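Local coordinates for protein ADP/ATP-dependent NAD(P)H-hydrate dehydratase (Bacillus subtilis, PDB 3RPZ) that catalyses the ADP- or ATP-dependent dehydration of NAD(P)H hydrates, probably returning the damaged cofactor to NAD(P)H, at residues Pro75-Pro78 with Glu79-Tyr82; Ala136-Thr139 with Tyr140-Arg143. One frame throughout, in Å; residues are numbered along the deposited sequence.

How the contacts relate
Contact 1 is buried and contact 2 lies at the surface. Their centres are 32 Å apart, their nearest atoms are about 20 Å apart, and they do not touch. Both are short local contacts within one continuous piece of chain, and they share no helix or strand. Residues 75-82 lead from helix 70-73 into strand 81-84, at one margin of this chain's sheet, beside a bound hydrated NADPH and a second subunit. Residues 136-143 form part of the loop joining strands 128-130 and 147-149, where no other subunit of the assembly touches them. Contact 1 works mainly through backbone carbonyls, contact 2 through an arginine and a tyrosine. Water bridges serve both.

Contact 1: Pro75-Pro78 with Glu79-Tyr82; sequences PVLP and EATY. With NPW (beta-6-hydroxy-1,4,5,6-tetrahydronicotinamide adenine dinucleotide phosphate), chain D.
Leu77 O is gripped from two sources. A water donates to it at 2.7 Å, measured from the water oxygen to Leu77 O, and Ala80 N adds a weak, long bond of 3.5 Å to the same Leu77 O. The weak bond closes a type I beta turn from Leu77 to Ala80. The turn leads from helix 70-73 into strand 81-84, outermost in the sheet of this chain. Tyr82 makes backbone hydrogen bonds to the second subunit.

The water stitches the turn to the strand. It also donates to Ala80 O and accepts from the hydroxyl of Tyr82, at 2.7 Å from the water oxygen to Tyr82 OH. Tyr82 CG lies anti to its own carbonyl carbon (chi1 -60°), which swings the ring back toward the turn. The hydroxyl thus meets Leu77 O through the water.

The turn faces the substrate pocket. The amide nitrogen of the hydrated nicotinamide, NPW N7C, donates to Pro78 O at 2.8 Å, with an N-H...O angle of 141°. Thr81 CG2 lies 3.4 Å from NPW C7C, so a methyl packs against the carboxamide carbon. Asp219 of the second subunit also bonds this ligand, so the pocket is built by two subunits.

The Glu79 side chain bends at chi2 (78°) and runs alongside the Pro78 ring. Its OE2 accepts from His265 N of the second subunit. On the apolar side, Leu77 reaches Leu51 and Met54 of helix 44-54, and its CD2 meets Ala80 CB at 4.0 Å. Its other methyl, CD1, comes to 3.6 Å from Glu79 OE1, where the two side chains cross at about a right angle.

Contact 2: Ala136-Thr139 with Tyr140-Arg143; sequences AKRT and YPKR
From Arg138 to Tyr140 the backbone is extended, with no regular helix or strand and no direct hydrogen bond between 136-139 and 140-143. The piece is part of the surface loop between strands 128-130 and 147-149.

Arg138 NE lies over one face of the Tyr140 ring, 3.7 Å from Tyr140 CE2, and the guanidinium and ring planes are 19° apart. The chain bends at chi3 (-64°), which turns NE and NH2 back to the backbone. Arg138 NE and NH2 both donate to Thr139 O, at 2.8 Å and 3.1 Å. This side-on grip leaves NH1 to form a salt bridge with Asp119 and a hydrogen bond with Gln115, both on helix 112-121.

Arg138 CG touches the phenol end, 3.5 Å from Tyr140 OH. Two waters link that hydroxyl to Ala136. One accepts from Ala136 N. The second, at the ring edge, donates to Ala136 O and has its oxygen 2.7 Å from Tyr140 OH.

The two bonds to Thr139 O, close to the guanidinium plane, help fix the rotation of the group. Asp119 probably balances its positive charge.

Contact 1: Pro75-Pro78 with Glu79-Tyr82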
loop_
_atom_site.group_PDB
_atom_site.type_symbol
_atom_site.label_atom_id
_atom_site.label_comp_id
_atom_site.label_asym_id
_atom_site.label_seq_id
_atom_site.Cartn_x
_atom_site.Cartn_y
_atom_site.Cartn_z
ATOM N N PRO A 75 -6.387 3.037 3.912
ATOM C CA PRO A 75 -5.347 2.017 3.941
ATOM C C PRO A 75 -3.945 2.603 4.013
ATOM O O PRO A 75 -3.013 1.954 4.542
ATOM C CB PRO A 75 -5.511 1.258 2.644
ATOM C CG PRO A 75 -6.745 1.730 2.050
ATOM C CD PRO A 75 -7.230 2.948 2.719
ATOM N N VAL A 76 -3.771 3.837 3.520
ATOM C CA VAL A 76 -2.453 4.488 3.481
ATOM C C VAL A 76 -2.214 5.355 4.709
ATOM O O VAL A 76 -1.070 5.437 5.230
ATOM C CB VAL A 76 -2.368 5.327 2.183
ATOM C CG1 VAL A 76 -1.025 6.025 2.113
ATOM C CG2 VAL A 76 -2.623 4.422 0.910
ATOM N N LEU A 77 -3.284 5.987 5.228
ATOM C CA LEU A 77 -3.236 6.871 6.367
ATOM C C LEU A 77 -4.330 6.415 7.349
ATOM O O LEU A 77 -5.346 7.103 7.539
ATOM C CB LEU A 77 -3.443 8.308 5.961
ATOM C CG LEU A 77 -3.283 9.362 7.039
ATOM C CD1 LEU A 77 -1.856 9.457 7.558
ATOM C CD2 LEU A 77 -3.753 10.729 6.507
ATOM N N PRO A 78 -4.142 5.267 7.978
ATOM C CA PRO A 78 -5.170 4.763 8.868
ATOM C C PRO A 78 -5.315 5.593 10.138
ATOM O O PRO A 78 -6.287 5.377 10.878
ATOM C CB PRO A 78 -4.716 3.301 9.151
ATOM C CG PRO A 78 -3.245 3.345 8.929
ATOM C CD PRO A 78 -3.058 4.257 7.778
ATOM N N GLU A 79 -4.398 6.510 10.416
ATOM C CA GLU A 79 -4.397 7.264 11.638
ATOM C C GLU A 79 -5.406 8.410 11.669
ATOM O O GLU A 79 -5.730 8.904 12.740
ATOM C CB GLU A 79 -2.995 7.799 11.932
ATOM C CG GLU A 79 -1.930 6.684 12.114
ATOM C CD GLU A 79 -1.413 6.042 10.842
ATOM O OE1 GLU A 79 -1.648 6.541 9.717
ATOM O OE2 GLU A 79 -0.659 5.052 11.007
ATOM N N ALA A 80 -5.915 8.821 10.527
ATOM C CA ALA A 80 -6.898 9.866 10.431
ATOM C C ALA A 80 -8.288 9.338 10.669
ATOM O O ALA A 80 -8.562 8.158 10.389
ATOM C CB ALA A 80 -6.855 10.504 9.037
ATOM N N THR A 81 -9.176 10.184 11.200
ATOM C CA THR A 81 -10.596 9.917 11.282
ATOM C C THR A 81 -11.350 10.900 10.367
ATOM O O THR A 81 -10.707 11.745 9.727
ATOM C CB THR A 81 -11.147 9.969 12.687
ATOM O OG1 THR A 81 -11.061 11.332 13.157
ATOM C CG2 THR A 81 -10.399 8.981 13.618
ATOM N N TYR A 82 -12.666 10.763 10.275
ATOM C CA TYR A 82 -13.426 11.427 9.198
ATOM C C TYR A 82 -14.639 12.188 9.706
ATOM O O TYR A 82 -15.297 11.768 10.638
ATOM C CB TYR A 82 -13.830 10.395 8.129
ATOM C CG TYR A 82 -12.635 9.774 7.551
ATOM C CD1 TYR A 82 -11.888 10.402 6.554
ATOM C CD2 TYR A 82 -12.148 8.600 8.081
ATOM C CE1 TYR A 82 -10.671 9.881 6.115
ATOM C CE2 TYR A 82 -10.914 8.087 7.669
ATOM C CZ TYR A 82 -10.204 8.730 6.681
ATOM O OH TYR A 82 -8.966 8.304 6.261
HETATM P P NPW D . -7.202 17.173 26.760
HETATM O O1 NPW D . -8.520 17.615 26.166
HETATM O O2 NPW D . -6.049 17.008 25.825
HETATM O O3 NPW D . -6.784 17.960 28.015
HETATM P PA NPW D . -11.227 10.922 23.699
HETATM P PB NPW D . -9.659 9.526 21.685
HETATM C C1A NPW D . -7.820 13.397 27.554
HETATM C C1B NPW D . -10.685 6.401 18.314
HETATM N N1C NPW D . -9.514 6.691 17.522
HETATM N N1D NPW D . -3.313 13.325 29.956
HETATM C C2A NPW D . -7.891 14.618 26.638
HETATM O O2A NPW D . -7.487 15.725 27.419
HETATM C C2B NPW D . -10.406 5.661 19.627
HETATM O O2B NPW D . -10.119 4.299 19.430
HETATM C C2C NPW D . -9.395 6.403 16.253
HETATM C C2D NPW D . -4.375 14.126 30.127
HETATM C C3A NPW D . -9.358 14.650 26.246
HETATM O O3A NPW D . -10.195 15.237 27.265
HETATM C C3B NPW D . -11.760 5.918 20.319
HETATM O O3B NPW D . -12.688 4.942 19.825
HETATM C C3C NPW D . -8.512 6.680 15.338
HETATM N N3D NPW D . -5.545 14.112 29.467
HETATM C C4B NPW D . -12.130 7.319 19.811
HETATM O O4B NPW D . -11.273 7.637 18.676
HETATM C C4C NPW D . -7.366 7.579 15.789
HETATM C C4D NPW D . -5.575 13.120 28.568
HETATM O O4D NPW D . -8.764 12.485 26.986
HETATM C C4E NPW D . -9.666 13.168 26.149
HETATM C C5A NPW D . -4.500 12.235 28.280
HETATM C C5B NPW D . -11.943 8.413 20.865
HETATM O O5B NPW D . -10.669 8.283 21.501
HETATM C C5C NPW D . -7.796 8.367 17.013
HETATM C C5E NPW D . -9.470 12.619 24.734
HETATM O O5E NPW D . -10.041 11.317 24.679
HETATM C C6C NPW D . -8.363 7.435 18.120
HETATM O O6C NPW D . -7.403 6.511 18.623
HETATM C C6D NPW D . -3.282 12.341 29.029
HETATM N N6D NPW D . -2.206 11.584 28.892
HETATM N N7A NPW D . -4.780 11.352 27.256
HETATM C C7C NPW D . -8.525 6.133 14.013
HETATM N N7C NPW D . -7.545 6.455 13.182
HETATM O O7C NPW D . -9.479 5.403 13.640
HETATM C C8A NPW D . -6.070 11.706 26.882
HETATM N N9A NPW D . -6.509 12.773 27.712
HETATM O OA1 NPW D . -12.194 12.016 23.516
HETATM O OA2 NPW D . -11.618 9.674 24.316
HETATM O OA3 NPW D . -10.537 10.730 22.260
HETATM O OB1 NPW D . -8.637 9.045 22.614
HETATM O OB2 NPW D . -9.222 10.047 20.352
HETATM O O HOH W 1 -7.919 6.703 8.143
#

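Contact 2: Ala136-Thr139 with Tyr140-Arg143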
loop_
_atom_site.group_PDB
_atom_site.type_symbol
_atom_site.label_atom_id
_atom_site.label_comp_id
_atom_site.label_asym_id
_atom_site.label_seq_id
_atom_site.Cartn_x
_atom_site.Cartn_y
_atom_site.Cartn_z
ATOM N N ALA A 136 -9.939 32.363 -4.034
ATOM C CA ALA A 136 -10.780 33.175 -4.899
ATOM C C ALA A 136 -10.457 34.633 -4.647
ATOM O O ALA A 136 -9.807 34.984 -3.683
ATOM C CB ALA A 136 -12.282 32.897 -4.574
ATOM N N LYS A 137 -10.981 35.489 -5.518
ATOM C CA LYS A 137 -10.905 36.947 -5.317
ATOM C C LYS A 137 -11.928 37.303 -4.274
ATOM O O LYS A 137 -13.127 37.165 -4.512
ATOM C CB LYS A 137 -11.138 37.683 -6.641
ATOM C CG LYS A 137 -11.028 39.207 -6.521
ATOM C CD LYS A 137 -11.149 39.914 -7.888
ATOM C CE LYS A 137 -9.977 39.538 -8.814
ATOM N NZ LYS A 137 -9.827 40.335 -10.111
ATOM N N ARG A 138 -11.463 37.758 -3.114
ATOM C CA ARG A 138 -12.357 38.035 -1.999
ATOM C C ARG A 138 -11.621 38.840 -0.934
ATOM O O ARG A 138 -10.443 39.098 -1.069
ATOM C CB ARG A 138 -12.912 36.740 -1.399
ATOM C CG ARG A 138 -11.864 35.834 -0.780
ATOM C CD ARG A 138 -12.411 34.763 0.100
ATOM N NE ARG A 138 -13.072 35.353 1.267
ATOM C CZ ARG A 138 -14.022 34.781 1.975
ATOM N NH1 ARG A 138 -14.524 33.594 1.636
ATOM N NH2 ARG A 138 -14.476 35.431 3.025
ATOM N N THR A 139 -12.350 39.254 0.093
ATOM C CA THR A 139 -11.749 39.844 1.281
ATOM C C THR A 139 -12.045 38.947 2.477
ATOM O O THR A 139 -12.757 37.935 2.363
ATOM C CB THR A 139 -12.254 41.269 1.515
ATOM O OG1 THR A 139 -13.655 41.232 1.705
ATOM C CG2 THR A 139 -11.910 42.154 0.288
ATOM N N TYR A 140 -11.424 39.268 3.613
ATOM C CA TYR A 140 -11.408 38.412 4.777
ATOM C C TYR A 140 -11.840 39.175 6.000
ATOM O O TYR A 140 -11.499 40.328 6.152
ATOM C CB TYR A 140 -10.004 37.807 4.958
ATOM C CG TYR A 140 -9.602 37.005 3.741
ATOM C CD1 TYR A 140 -8.962 37.620 2.657
ATOM C CD2 TYR A 140 -9.953 35.672 3.631
ATOM C CE1 TYR A 140 -8.665 36.889 1.549
ATOM C CE2 TYR A 140 -9.635 34.942 2.520
ATOM C CZ TYR A 140 -8.994 35.541 1.484
ATOM O OH TYR A 140 -8.704 34.782 0.355
ATOM N N PRO A 141 -12.627 38.549 6.867
ATOM C CA PRO A 141 -13.134 39.248 8.041
ATOM C C PRO A 141 -12.067 39.418 9.117
ATOM O O PRO A 141 -11.172 38.569 9.251
ATOM C CB PRO A 141 -14.199 38.282 8.549
ATOM C CG PRO A 141 -13.722 36.945 8.156
ATOM C CD PRO A 141 -13.052 37.134 6.827
ATOM N N LYS A 142 -12.183 40.465 9.939
ATOM C CA LYS A 142 -11.287 40.584 11.066
ATOM C C LYS A 142 -11.578 39.415 11.998
ATOM O O LYS A 142 -12.740 39.084 12.252
ATOM C CB LYS A 142 -11.503 41.927 11.791
ATOM C CG LYS A 142 -10.876 42.023 13.207
ATOM C CD LYS A 142 -9.384 41.815 13.275
ATOM C CE LYS A 142 -8.924 41.565 14.749
ATOM N NZ LYS A 142 -7.556 40.942 14.833
ATOM N N ARG A 143 -10.513 38.739 12.443
ATOM C CA ARG A 143 -10.609 37.591 13.349
ATOM C C ARG A 143 -9.262 37.498 14.077
ATOM O O ARG A 143 -8.273 38.096 13.619
ATOM C CB ARG A 143 -10.964 36.313 12.542
ATOM C CG ARG A 143 -9.880 35.943 11.566
ATOM C CD ARG A 143 -10.224 34.830 10.612
ATOM N NE ARG A 143 -10.656 33.558 11.213
ATOM C CZ ARG A 143 -9.846 32.522 11.467
ATOM N NH1 ARG A 143 -10.363 31.397 11.968
ATOM N NH2 ARG A 143 -8.525 32.576 11.262
HETATM O O HOH W 2 -9.892 32.752 -1.128
HETATM O O HOH W 3 -8.013 36.061 -1.884
#